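PDB 3LCY: titin from Homo sapiens, which serves in striated muscle as a giant filament spanning the half-sarcomere, here seen through two tandem immunoglobulin domains of its A-band region that probably act as a structural scaffold. Local coordinates for residues T19-A24 with E70-E75; Y54-D59 with H63-M68; T79-A82 with G87-E90; S119-H124 with L190-Q195. All coordinates share one frame; numbering follows the deposited sequence.

Interaction 1 (T19-A24 with E70-E75)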
loop_
_atom_site.group_PDB
_atom_site.type_symbol
_atom_site.label_atom_id
_atom_site.label_comp_id
_atom_site.label_asym_id
_atom_site.label_seq_id
_atom_site.Cartn_x
_atom_site.Cartn_y
_atom_site.Cartn_z
ATOM N N THR A 19 3.195 5.947 -10.094
ATOM C CA THR A 19 3.891 7.167 -9.713
ATOM C C THR A 19 4.720 6.932 -8.458
ATOM O O THR A 19 4.420 6.043 -7.660
ATOM C CB THR A 19 2.910 8.323 -9.453
ATOM O OG1 THR A 19 3.609 9.573 -9.514
ATOM C CG2 THR A 19 2.262 8.174 -8.087
ATOM N N LYS A 20 5.767 7.732 -8.290
ATOM C CA LYS A 20 6.611 7.632 -7.107
ATOM C C LYS A 20 5.860 8.121 -5.876
ATOM O O LYS A 20 5.245 9.189 -5.897
ATOM C CB LYS A 20 7.895 8.443 -7.284
ATOM C CG LYS A 20 8.741 8.533 -6.023
ATOM C CD LYS A 20 9.886 9.519 -6.183
ATOM C CE LYS A 20 10.688 9.646 -4.896
ATOM N NZ LYS A 20 11.779 10.653 -5.014
ATOM N N LEU A 21 5.905 7.331 -4.807
ATOM C CA LEU A 21 5.259 7.709 -3.558
ATOM C C LEU A 21 5.749 9.082 -3.112
ATOM O O LEU A 21 6.953 9.328 -3.039
ATOM C CB LEU A 21 5.531 6.665 -2.473
ATOM C CG LEU A 21 4.935 6.948 -1.092
ATOM C CD1 LEU A 21 3.436 7.191 -1.189
ATOM C CD2 LEU A 21 5.230 5.809 -0.131
ATOM N N GLY A 22 4.810 9.975 -2.825
ATOM C CA GLY A 22 5.148 11.331 -2.438
ATOM C C GLY A 22 4.962 12.310 -3.581
ATOM O O GLY A 22 4.930 13.521 -3.374
ATOM N N GLU A 23 4.838 11.779 -4.793
ATOM C CA GLU A 23 4.648 12.611 -5.976
ATOM C C GLU A 23 3.200 12.582 -6.452
ATOM O O GLU A 23 2.382 11.821 -5.937
ATOM C CB GLU A 23 5.583 12.163 -7.101
ATOM C CG GLU A 23 7.055 12.315 -6.768
ATOM C CD GLU A 23 7.454 13.763 -6.542
ATOM O OE1 GLU A 23 6.780 14.663 -7.088
ATOM O OE2 GLU A 23 8.447 14.000 -5.822
ATOM N N ALA A 24 2.890 13.417 -7.437
ATOM C CA ALA A 24 1.533 13.521 -7.960
ATOM C C ALA A 24 1.205 12.383 -8.920
ATOM O O ALA A 24 2.061 11.928 -9.680
ATOM C CB ALA A 24 1.332 14.863 -8.644
ATOM N N GLU A 70 0.901 10.550 -0.444
ATOM C CA GLU A 70 1.640 10.748 0.749
ATOM C C GLU A 70 1.934 9.458 1.446
ATOM O O GLU A 70 2.904 9.333 2.099
ATOM C CB GLU A 70 0.881 11.665 1.674
ATOM C CG GLU A 70 -0.585 11.440 1.681
ATOM C CD GLU A 70 -1.302 12.112 2.809
ATOM O OE1 GLU A 70 -0.666 12.779 3.592
ATOM O OE2 GLU A 70 -2.508 11.982 2.927
ATOM N N GLU A 71 1.059 8.493 1.288
ATOM C CA GLU A 71 1.136 7.240 1.999
ATOM C C GLU A 71 0.789 6.070 1.141
ATOM O O GLU A 71 0.198 6.199 0.147
ATOM C CB GLU A 71 0.253 7.268 3.240
ATOM C CG GLU A 71 -1.200 7.322 2.942
ATOM C CD GLU A 71 -2.082 7.285 4.132
ATOM O OE1 GLU A 71 -1.596 7.216 5.233
ATOM O OE2 GLU A 71 -3.285 7.342 3.973
ATOM N N GLN A 72 1.194 4.902 1.567
ATOM C CA GLN A 72 0.989 3.679 0.841
ATOM C C GLN A 72 -0.442 3.374 0.568
ATOM O O GLN A 72 -0.754 2.769 -0.376
ATOM C CB GLN A 72 1.657 2.521 1.550
ATOM C CG GLN A 72 3.008 2.287 1.064
ATOM C CD GLN A 72 3.770 1.290 1.841
ATOM O OE1 GLN A 72 4.735 0.766 1.379
ATOM N NE2 GLN A 72 3.349 1.026 3.012
ATOM N N GLU A 73 -1.300 3.832 1.427
ATOM C CA GLU A 73 -2.709 3.588 1.330
ATOM C C GLU A 73 -3.414 4.268 0.154
ATOM O O GLU A 73 -4.537 4.002 -0.117
ATOM C CB GLU A 73 -3.342 3.952 2.646
ATOM C CG GLU A 73 -3.136 2.944 3.689
ATOM C CD GLU A 73 -2.082 3.283 4.680
ATOM O OE1 GLU A 73 -2.248 3.009 5.863
ATOM O OE2 GLU A 73 -1.062 3.783 4.283
ATOM N N ASP A 74 -2.732 5.201 -0.484
ATOM C CA ASP A 74 -3.200 5.939 -1.632
ATOM C C ASP A 74 -3.202 5.087 -2.852
ATOM O O ASP A 74 -3.759 5.454 -3.815
ATOM C CB ASP A 74 -2.349 7.175 -1.909
ATOM C CG ASP A 74 -2.476 8.182 -0.896
ATOM O OD1 ASP A 74 -1.570 8.916 -0.699
ATOM O OD2 ASP A 74 -3.472 8.248 -0.277
ATOM N N GLU A 75 -2.542 3.960 -2.797
ATOM C CA GLU A 75 -2.498 3.069 -3.893
ATOM C C GLU A 75 -3.846 2.408 -4.078
ATOM O O GLU A 75 -4.671 2.486 -3.238
ATOM C CB GLU A 75 -1.421 2.034 -3.672
ATOM C CG GLU A 75 -1.863 0.836 -2.876
ATOM C CD GLU A 75 -0.781 0.175 -2.141
ATOM O OE1 GLU A 75 -1.028 -0.363 -1.094
ATOM O OE2 GLU A 75 0.312 0.196 -2.604
#
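L21 reaches across to E71 and meets its backbone rather than its side chain. With CG anti to its own backbone N (chi1 179°), the isobutyl group extends from the turn, and CD1 settles over the chain of the opposite loop: it lies 3.6 Å from E71 O and 3.8 Å from E70 C. The other methyl, CD2, faces Q72 and comes within 4.3 Å of Q72 CG, so both methyls lie against the loop between E70 and Q72. The turn that presents L21 is a type II beta turn from K20 to E23, joining strands A' and B of an I-set immunoglobulin domain; the loop it meets joins strands E and F. There D74 takes both neighbouring amides on its carboxylate OD1: E70 N at 3.0 Å, nearly straight at 170°, and E71 N by a weaker bond. Its second oxygen, OD2, forms a salt bridge to K53, while its carbonyl O accepts from Y78 OH, the tyrosine corner of the fold. The amide end of Q72 is engaged elsewhere, with OE1 bonded to G129 N of the second domain. Across the base of the turn, T19 OG1 closes onto A24 O at 2.8 Å, above the carbonyl plane.

Interaction 2 (Y54-D59 with H63-M68)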
loop_
_atom_site.group_PDB
_atom_site.type_symbol
_atom_site.label_atom_id
_atom_site.label_comp_id
_atom_site.label_asym_id
_atom_site.label_seq_id
_atom_site.Cartn_x
_atom_site.Cartn_y
_atom_site.Cartn_z
ATOM N N TYR A 54 -6.599 15.886 -3.489
ATOM C CA TYR A 54 -7.335 15.381 -4.641
ATOM C C TYR A 54 -7.777 16.518 -5.554
ATOM O O TYR A 54 -8.853 17.087 -5.369
ATOM C CB TYR A 54 -8.556 14.574 -4.194
ATOM C CG TYR A 54 -8.239 13.427 -3.261
ATOM C CD1 TYR A 54 -7.559 12.306 -3.714
ATOM C CD2 TYR A 54 -8.637 13.459 -1.931
ATOM C CE1 TYR A 54 -7.271 11.253 -2.863
ATOM C CE2 TYR A 54 -8.354 12.413 -1.074
ATOM C CZ TYR A 54 -7.672 11.312 -1.544
ATOM O OH TYR A 54 -7.395 10.271 -0.691
ATOM N N LYS A 55 -6.944 16.847 -6.535
ATOM C CA LYS A 55 -7.280 17.887 -7.500
ATOM C C LYS A 55 -8.114 17.288 -8.627
ATOM O O LYS A 55 -7.817 16.199 -9.116
ATOM C CB LYS A 55 -6.013 18.532 -8.061
ATOM C CG LYS A 55 -4.962 18.859 -7.008
ATOM C CD LYS A 55 -3.775 19.583 -7.624
ATOM C CE LYS A 55 -2.574 19.565 -6.693
ATOM N NZ LYS A 55 -2.883 20.137 -5.353
ATOM N N MET A 56 -9.173 17.967 -9.030
ATOM C CA MET A 56 -10.030 17.443 -10.084
ATOM C C MET A 56 -10.172 18.376 -11.270
ATOM O O MET A 56 -10.538 19.515 -11.120
ATOM C CB MET A 56 -11.396 17.117 -9.510
ATOM C CG MET A 56 -11.289 16.504 -8.156
ATOM S SD MET A 56 -12.811 15.959 -7.441
ATOM C CE MET A 56 -12.204 14.863 -6.194
ATOM N N SER A 57 -9.905 17.860 -12.457
ATOM C CA SER A 57 -9.973 18.644 -13.674
ATOM C C SER A 57 -10.906 18.070 -14.727
ATOM O O SER A 57 -10.905 16.883 -14.979
ATOM C CB SER A 57 -8.582 18.787 -14.269
ATOM O OG SER A 57 -8.634 18.994 -15.655
ATOM N N SER A 58 -11.727 18.922 -15.320
ATOM C CA SER A 58 -12.580 18.502 -16.412
ATOM C C SER A 58 -12.841 19.620 -17.410
ATOM O O SER A 58 -13.104 20.739 -17.034
ATOM C CB SER A 58 -13.893 17.966 -15.877
ATOM O OG SER A 58 -14.543 17.218 -16.859
ATOM N N ASP A 59 -12.797 19.304 -18.690
ATOM C CA ASP A 59 -13.119 20.274 -19.707
ATOM C C ASP A 59 -14.439 19.888 -20.344
ATOM O O ASP A 59 -14.865 20.472 -21.320
ATOM C CB ASP A 59 -12.006 20.379 -20.743
ATOM C CG ASP A 59 -11.817 19.119 -21.516
ATOM O OD1 ASP A 59 -12.597 18.192 -21.334
ATOM O OD2 ASP A 59 -10.886 19.055 -22.316
ATOM N N HIS A 63 -11.449 13.948 -18.262
ATOM C CA HIS A 63 -11.538 14.102 -16.827
ATOM C C HIS A 63 -10.353 13.484 -16.114
ATOM O O HIS A 63 -10.096 12.302 -16.218
ATOM C CB HIS A 63 -12.857 13.521 -16.358
ATOM C CG HIS A 63 -13.958 13.731 -17.339
ATOM N ND1 HIS A 63 -14.417 14.982 -17.676
ATOM C CD2 HIS A 63 -14.664 12.860 -18.093
ATOM C CE1 HIS A 63 -15.366 14.873 -18.581
ATOM N NE2 HIS A 63 -15.539 13.595 -18.848
ATOM N N THR A 64 -9.653 14.319 -15.367
ATOM C CA THR A 64 -8.458 13.915 -14.675
ATOM C C THR A 64 -8.524 14.156 -13.188
ATOM O O THR A 64 -8.916 15.207 -12.741
ATOM C CB THR A 64 -7.215 14.650 -15.225
ATOM O OG1 THR A 64 -7.162 14.515 -16.641
ATOM C CG2 THR A 64 -5.956 14.066 -14.651
ATOM N N LEU A 65 -8.126 13.149 -12.432
ATOM C CA LEU A 65 -7.989 13.248 -10.985
ATOM C C LEU A 65 -6.511 13.236 -10.625
ATOM O O LEU A 65 -5.758 12.382 -11.091
ATOM C CB LEU A 65 -8.703 12.087 -10.289
ATOM C CG LEU A 65 -8.442 11.954 -8.785
ATOM C CD1 LEU A 65 -8.981 13.160 -8.036
ATOM C CD2 LEU A 65 -9.040 10.668 -8.232
ATOM N N THR A 66 -6.091 14.189 -9.809
ATOM C CA THR A 66 -4.701 14.251 -9.413
ATOM C C THR A 66 -4.595 13.928 -7.945
ATOM O O THR A 66 -5.202 14.587 -7.115
ATOM C CB THR A 66 -4.107 15.645 -9.642
ATOM O OG1 THR A 66 -4.198 15.984 -11.027
ATOM C CG2 THR A 66 -2.651 15.677 -9.218
ATOM N N VAL A 67 -3.807 12.915 -7.628
ATOM C CA VAL A 67 -3.627 12.524 -6.247
ATOM C C VAL A 67 -2.217 12.854 -5.816
ATOM O O VAL A 67 -1.259 12.434 -6.448
ATOM C CB VAL A 67 -3.842 11.014 -6.054
ATOM C CG1 VAL A 67 -3.613 10.621 -4.605
ATOM C CG2 VAL A 67 -5.226 10.609 -6.514
ATOM N N MET A 68 -2.090 13.609 -4.735
ATOM C CA MET A 68 -0.777 13.944 -4.241
ATOM C C MET A 68 -0.558 12.856 -3.225
ATOM O O MET A 68 -1.067 12.914 -2.116
ATOM C CB MET A 68 -0.778 15.316 -3.582
ATOM C CG MET A 68 -1.366 16.412 -4.438
ATOM S SD MET A 68 -0.638 16.533 -6.069
ATOM C CE MET A 68 1.044 16.953 -5.669
#
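Y54 sends its ring off with CG beside the backbone N (chi1 -56°), which carries the ring edge along V67: Y54 CD1 lies 4.0 Å from V67 CG2, near the ring plane, and the two side chains point the same way. L65 takes the other choice, CG anti to its N (chi1 170°), and CD1 is thereby brought against the neighbouring strand, 3.4 Å from K55 O; it also touches Y54 CB and M56 CG, each at 4.1 Å. These strands form the D-E hairpin of the I-set domain, antiparallel at 165°. Its rungs are two hydrogen-bonded pairs, K55 with T66 and S57 with T64; T66 N to K55 O is the shortest of the backbone bonds at 2.7 Å. On the face of K55 and T66, the lysine crosses M68 at a slant, K55 CE touching M68 SD at 3.7 Å, while NZ bonds to R52 O. At the far end S58 OG comes up to the edge of the H63 ring at ND1, but the modelled separation is too short to trust in detail. The other ring nitrogen, NE2, bonds to I31 O. Y54, M56, L65 and V67 thus give hydrocarbon to the core, against W41, L48 and Y78, and S58 and H63 add a polar end to that face; the threonine face is mixed, with T64 OG1 bonding to S28 OG.

Interaction 3 (T79-A82 with G87-E90)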
loop_
_atom_site.group_PDB
_atom_site.type_symbol
_atom_site.label_atom_id
_atom_site.label_comp_id
_atom_site.label_asym_id
_atom_site.label_seq_id
_atom_site.Cartn_x
_atom_site.Cartn_y
_atom_site.Cartn_z
ATOM N N THR A 79 -12.318 5.331 -8.986
ATOM C CA THR A 79 -13.426 5.253 -9.919
ATOM C C THR A 79 -14.005 6.598 -10.313
ATOM O O THR A 79 -14.308 7.417 -9.469
ATOM C CB THR A 79 -14.552 4.399 -9.341
ATOM O OG1 THR A 79 -14.054 3.097 -9.054
ATOM C CG2 THR A 79 -15.682 4.271 -10.314
ATOM N N CYS A 80 -14.169 6.799 -11.614
ATOM C CA CYS A 80 -14.733 8.025 -12.144
ATOM C C CYS A 80 -16.121 7.736 -12.664
ATOM O O CYS A 80 -16.298 6.862 -13.488
ATOM C CB CYS A 80 -13.882 8.572 -13.292
ATOM S SG CYS A 80 -14.584 9.973 -14.182
ATOM N N ILE A 81 -17.110 8.478 -12.187
ATOM C CA ILE A 81 -18.473 8.282 -12.661
ATOM C C ILE A 81 -18.999 9.517 -13.375
ATOM O O ILE A 81 -19.063 10.590 -12.815
ATOM C CB ILE A 81 -19.416 7.888 -11.538
ATOM C CG1 ILE A 81 -18.975 6.558 -10.955
ATOM C CG2 ILE A 81 -20.817 7.748 -12.060
ATOM C CD1 ILE A 81 -20.037 5.861 -10.203
ATOM N N ALA A 82 -19.398 9.338 -14.619
ATOM C CA ALA A 82 -19.900 10.429 -15.422
ATOM C C ALA A 82 -21.408 10.343 -15.554
ATOM O O ALA A 82 -21.950 9.315 -15.912
ATOM C CB ALA A 82 -19.252 10.395 -16.761
ATOM N N GLY A 87 -28.210 9.283 -18.756
ATOM C CA GLY A 87 -27.662 8.118 -18.086
ATOM C C GLY A 87 -26.288 8.323 -17.493
ATOM O O GLY A 87 -25.774 9.421 -17.487
ATOM N N GLU A 88 -25.688 7.257 -16.985
ATOM C CA GLU A 88 -24.360 7.365 -16.403
ATOM C C GLU A 88 -23.440 6.196 -16.745
ATOM O O GLU A 88 -23.905 5.091 -16.963
ATOM C CB GLU A 88 -24.452 7.566 -14.893
ATOM C CG GLU A 88 -24.746 6.336 -14.094
ATOM C CD GLU A 88 -24.843 6.636 -12.612
ATOM O OE1 GLU A 88 -24.713 5.703 -11.802
ATOM O OE2 GLU A 88 -25.053 7.807 -12.253
ATOM N N VAL A 89 -22.133 6.460 -16.787
ATOM C CA VAL A 89 -21.146 5.430 -17.086
ATOM C C VAL A 89 -20.118 5.398 -15.975
ATOM O O VAL A 89 -19.952 6.365 -15.249
ATOM C CB VAL A 89 -20.405 5.685 -18.403
ATOM C CG1 VAL A 89 -21.369 5.733 -19.561
ATOM C CG2 VAL A 89 -19.600 6.953 -18.314
ATOM N N GLU A 90 -19.433 4.274 -15.845
ATOM C CA GLU A 90 -18.421 4.116 -14.819
ATOM C C GLU A 90 -17.109 3.552 -15.366
ATOM O O GLU A 90 -17.111 2.701 -16.246
ATOM C CB GLU A 90 -18.971 3.216 -13.716
ATOM C CG GLU A 90 -17.934 2.578 -12.837
ATOM C CD GLU A 90 -18.541 1.595 -11.868
ATOM O OE1 GLU A 90 -19.669 1.837 -11.408
ATOM O OE2 GLU A 90 -17.887 0.580 -11.566
#
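G87 barely brushes A82 as the chain comes out of the turn, its amide N held by N84 OD1. E88 comes next and crosses close over the carbonyl of A82: E88 CA approaches A82 O to 3.1 Å as a CA-H...O contact, and CB is almost as near. Its CG sits between backbone N and carbonyl carbon (chi1 78°), a cramped setting from which the extended chain runs alongside I81, its CD near I81 CG2 and its OE2 bonded to T83 OG1. V89 then pairs with A82 in the hydrogen-bonded position of this antiparallel F-G hairpin. V89 N gives to A82 O at 3.0 Å, and A82 N returns a bond to V89 O at 3.1 Å. On the same face V89 CG2 rests on A82 CB at 3.8 Å, with P8 and I31 close by. V89 O also takes a CA-H...O contact from I81 CA at 3.5 Å, with I81 CG2 close by. E90 faces I81 in a non-hydrogen-bonded pair, yet its closest side-chain touch is with T79, two residues before I81: E90 CG meets T79 CG2 at 3.8 Å, the two chains passing at an angle, while T79 OG1 bonds to S92 OG. The cohesion here is therefore mostly backbone, with two reciprocal bonds and CA-H...O contacts; E90 lends a methylene to T79, and E88 lays CB by A82 O and its carboxylate carbon near I81, whereas A82 and V89 bring a purely apolar contact to the face that receives I31.

Interaction 4 (S119-H124 with L190-Q195)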
loop_
_atom_site.group_PDB
_atom_site.type_symbol
_atom_site.label_atom_id
_atom_site.label_comp_id
_atom_site.label_asym_id
_atom_site.label_seq_id
_atom_site.Cartn_x
_atom_site.Cartn_y
_atom_site.Cartn_z
ATOM N N SER A 119 7.004 -18.151 26.619
ATOM C CA SER A 119 5.934 -17.409 25.962
ATOM C C SER A 119 6.207 -17.208 24.476
ATOM O O SER A 119 7.307 -17.473 23.991
ATOM C CB SER A 119 5.728 -16.050 26.633
ATOM O OG SER A 119 6.815 -15.179 26.368
ATOM N N THR A 120 5.194 -16.731 23.761
ATOM C CA THR A 120 5.333 -16.426 22.345
ATOM C C THR A 120 5.853 -15.007 22.164
ATOM O O THR A 120 5.406 -14.084 22.842
ATOM C CB THR A 120 3.992 -16.563 21.608
ATOM O OG1 THR A 120 3.615 -17.943 21.553
ATOM C CG2 THR A 120 4.103 -16.017 20.193
ATOM N N LEU A 121 6.804 -14.839 21.252
ATOM C CA LEU A 121 7.346 -13.519 20.959
ATOM C C LEU A 121 7.002 -13.098 19.536
ATOM O O LEU A 121 7.286 -13.818 18.579
ATOM C CB LEU A 121 8.860 -13.498 21.166
ATOM C CG LEU A 121 9.546 -12.167 20.850
ATOM C CD1 LEU A 121 8.923 -11.038 21.657
ATOM C CD2 LEU A 121 11.041 -12.255 21.108
ATOM N N ARG A 122 6.387 -11.929 19.398
ATOM C CA ARG A 122 5.992 -11.437 18.085
ATOM C C ARG A 122 6.745 -10.165 17.715
ATOM O O ARG A 122 6.691 -9.167 18.432
ATOM C CB ARG A 122 4.480 -11.200 18.032
ATOM C CG ARG A 122 3.653 -12.389 18.505
ATOM C CD ARG A 122 2.166 -12.064 18.567
ATOM N NE ARG A 122 1.440 -12.517 17.383
ATOM C CZ ARG A 122 0.919 -13.733 17.246
ATOM N NH1 ARG A 122 0.271 -14.063 16.137
ATOM N NH2 ARG A 122 1.040 -14.621 18.223
ATOM N N LEU A 123 7.426 -10.195 16.574
ATOM C CA LEU A 123 8.147 -9.031 16.087
ATOM C C LEU A 123 7.286 -8.507 14.947
ATOM O O LEU A 123 7.097 -9.176 13.943
ATOM C CB LEU A 123 9.539 -9.415 15.603
ATOM C CG LEU A 123 10.662 -9.348 16.638
ATOM C CD1 LEU A 123 10.157 -9.696 18.011
ATOM C CD2 LEU A 123 11.801 -10.258 16.247
ATOM N N HIS A 124 6.768 -7.300 15.117
ATOM C CA HIS A 124 5.874 -6.686 14.141
ATOM C C HIS A 124 6.520 -5.464 13.493
ATOM O O HIS A 124 6.471 -4.364 14.038
ATOM C CB HIS A 124 4.562 -6.298 14.826
ATOM C CG HIS A 124 3.515 -5.789 13.889
ATOM N ND1 HIS A 124 2.733 -6.618 13.119
ATOM C CD2 HIS A 124 3.110 -4.523 13.604
ATOM C CE1 HIS A 124 1.894 -5.895 12.400
ATOM N NE2 HIS A 124 2.106 -4.619 12.678
ATOM N N LEU A 190 17.857 -6.914 15.023
ATOM C CA LEU A 190 17.159 -6.888 16.303
ATOM C C LEU A 190 17.824 -7.842 17.285
ATOM O O LEU A 190 17.946 -9.037 17.017
ATOM C CB LEU A 190 15.687 -7.274 16.124
ATOM C CG LEU A 190 14.800 -6.431 15.203
ATOM C CD1 LEU A 190 15.213 -6.565 13.748
ATOM C CD2 LEU A 190 13.347 -6.839 15.371
ATOM N N ASP A 191 18.255 -7.309 18.424
ATOM C CA ASP A 191 18.884 -8.125 19.451
ATOM C C ASP A 191 17.828 -8.679 20.401
ATOM O O ASP A 191 17.192 -7.929 21.140
ATOM C CB ASP A 191 19.915 -7.308 20.229
ATOM C CG ASP A 191 20.899 -8.181 20.976
ATOM O OD1 ASP A 191 21.184 -9.299 20.496
ATOM O OD2 ASP A 191 21.390 -7.749 22.040
ATOM N N VAL A 192 17.643 -9.994 20.376
ATOM C CA VAL A 192 16.624 -10.635 21.199
ATOM C C VAL A 192 17.208 -11.268 22.457
ATOM O O VAL A 192 18.198 -11.997 22.398
ATOM C CB VAL A 192 15.852 -11.709 20.408
ATOM C CG1 VAL A 192 14.968 -12.519 21.338
ATOM C CG2 VAL A 192 15.024 -11.065 19.305
ATOM N N GLU A 193 16.587 -10.995 23.596
ATOM C CA GLU A 193 17.034 -11.533 24.868
ATOM C C GLU A 193 15.875 -12.264 25.538
ATOM O O GLU A 193 14.749 -11.787 25.513
ATOM C CB GLU A 193 17.534 -10.403 25.764
ATOM C CG GLU A 193 18.519 -10.837 26.828
ATOM C CD GLU A 193 19.925 -11.014 26.293
ATOM O OE1 GLU A 193 20.523 -12.079 26.532
ATOM O OE2 GLU A 193 20.436 -10.091 25.636
ATOM N N ILE A 194 16.146 -13.421 26.134
ATOM C CA ILE A 194 15.098 -14.191 26.798
ATOM C C ILE A 194 15.222 -14.099 28.317
ATOM O O ILE A 194 16.270 -14.385 28.878
ATOM C CB ILE A 194 15.131 -15.665 26.373
ATOM C CG1 ILE A 194 15.275 -15.775 24.857
ATOM C CG2 ILE A 194 13.880 -16.378 26.839
ATOM C CD1 ILE A 194 14.166 -15.108 24.091
ATOM N N GLN A 195 14.136 -13.699 28.973
ATOM C CA GLN A 195 14.104 -13.554 30.425
ATOM C C GLN A 195 13.239 -14.599 31.099
ATOM O O GLN A 195 12.084 -14.780 30.726
ATOM C CB GLN A 195 13.518 -12.193 30.800
ATOM C CG GLN A 195 14.423 -11.002 30.636
ATOM C CD GLN A 195 13.653 -9.699 30.751
ATOM O OE1 GLN A 195 12.552 -9.573 30.218
ATOM N NE2 GLN A 195 14.225 -8.728 31.450
#
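L121 and L123 stand opposite V192 and L190, the two stretches running in nearly opposite directions with their backbones well apart: CA atoms are 9.7 Å from each other for L121 and V192, and 9.3 Å for L123 and L190. That spacing belongs to facing sheets, not to strands sharing one. The pair is strand B against strand G across the immunoglobulin beta sandwich of the second I-set domain. Each stretch sends alternate residues inward, and the contact is wholly hydrocarbon. L121 holds CG anti to the backbone N (chi1 178°), which sets CD2 alongside the valine, the two side chains pointing in opposite directions. V192 answers with CG1. L123 and L190 instead meet tip to tip. The torsions of L123 (chi1 -91°, chi2 33°) lie away from the usual staggered values, and this pose sets its CG and CD2 equally near L190 CD2. Around them M163 and V166 also touch L121, Y175 lies beside V192, and V177 backs L190, continuing the core. The meeting atoms are L121 CD2 with V192 CG1 at 3.9 Å, and L123 CD2 with L190 CD2, also at 3.9 Å.

How the interactions relate
Along the chain, interaction 2 is nested inside the loop closed by interaction 1, and interactions 3 and 4 follow in series. The first three share one I-set domain. Interaction 2 builds a hairpin in one sheet and interaction 3 a hairpin in the other, their centres about 15 Å apart. Interaction 1 lies at the end facing the second domain and touches interaction 2, where A24 CB packs on M68 CE at 3.6 Å. Interaction 4 belongs to the second domain, its centre about 51 Å from that of interaction 3. The long strand 88-103 leads out of the first domain and pairs with 121-130, tying the two sandwiches together, consistent with a filament of tandem modules.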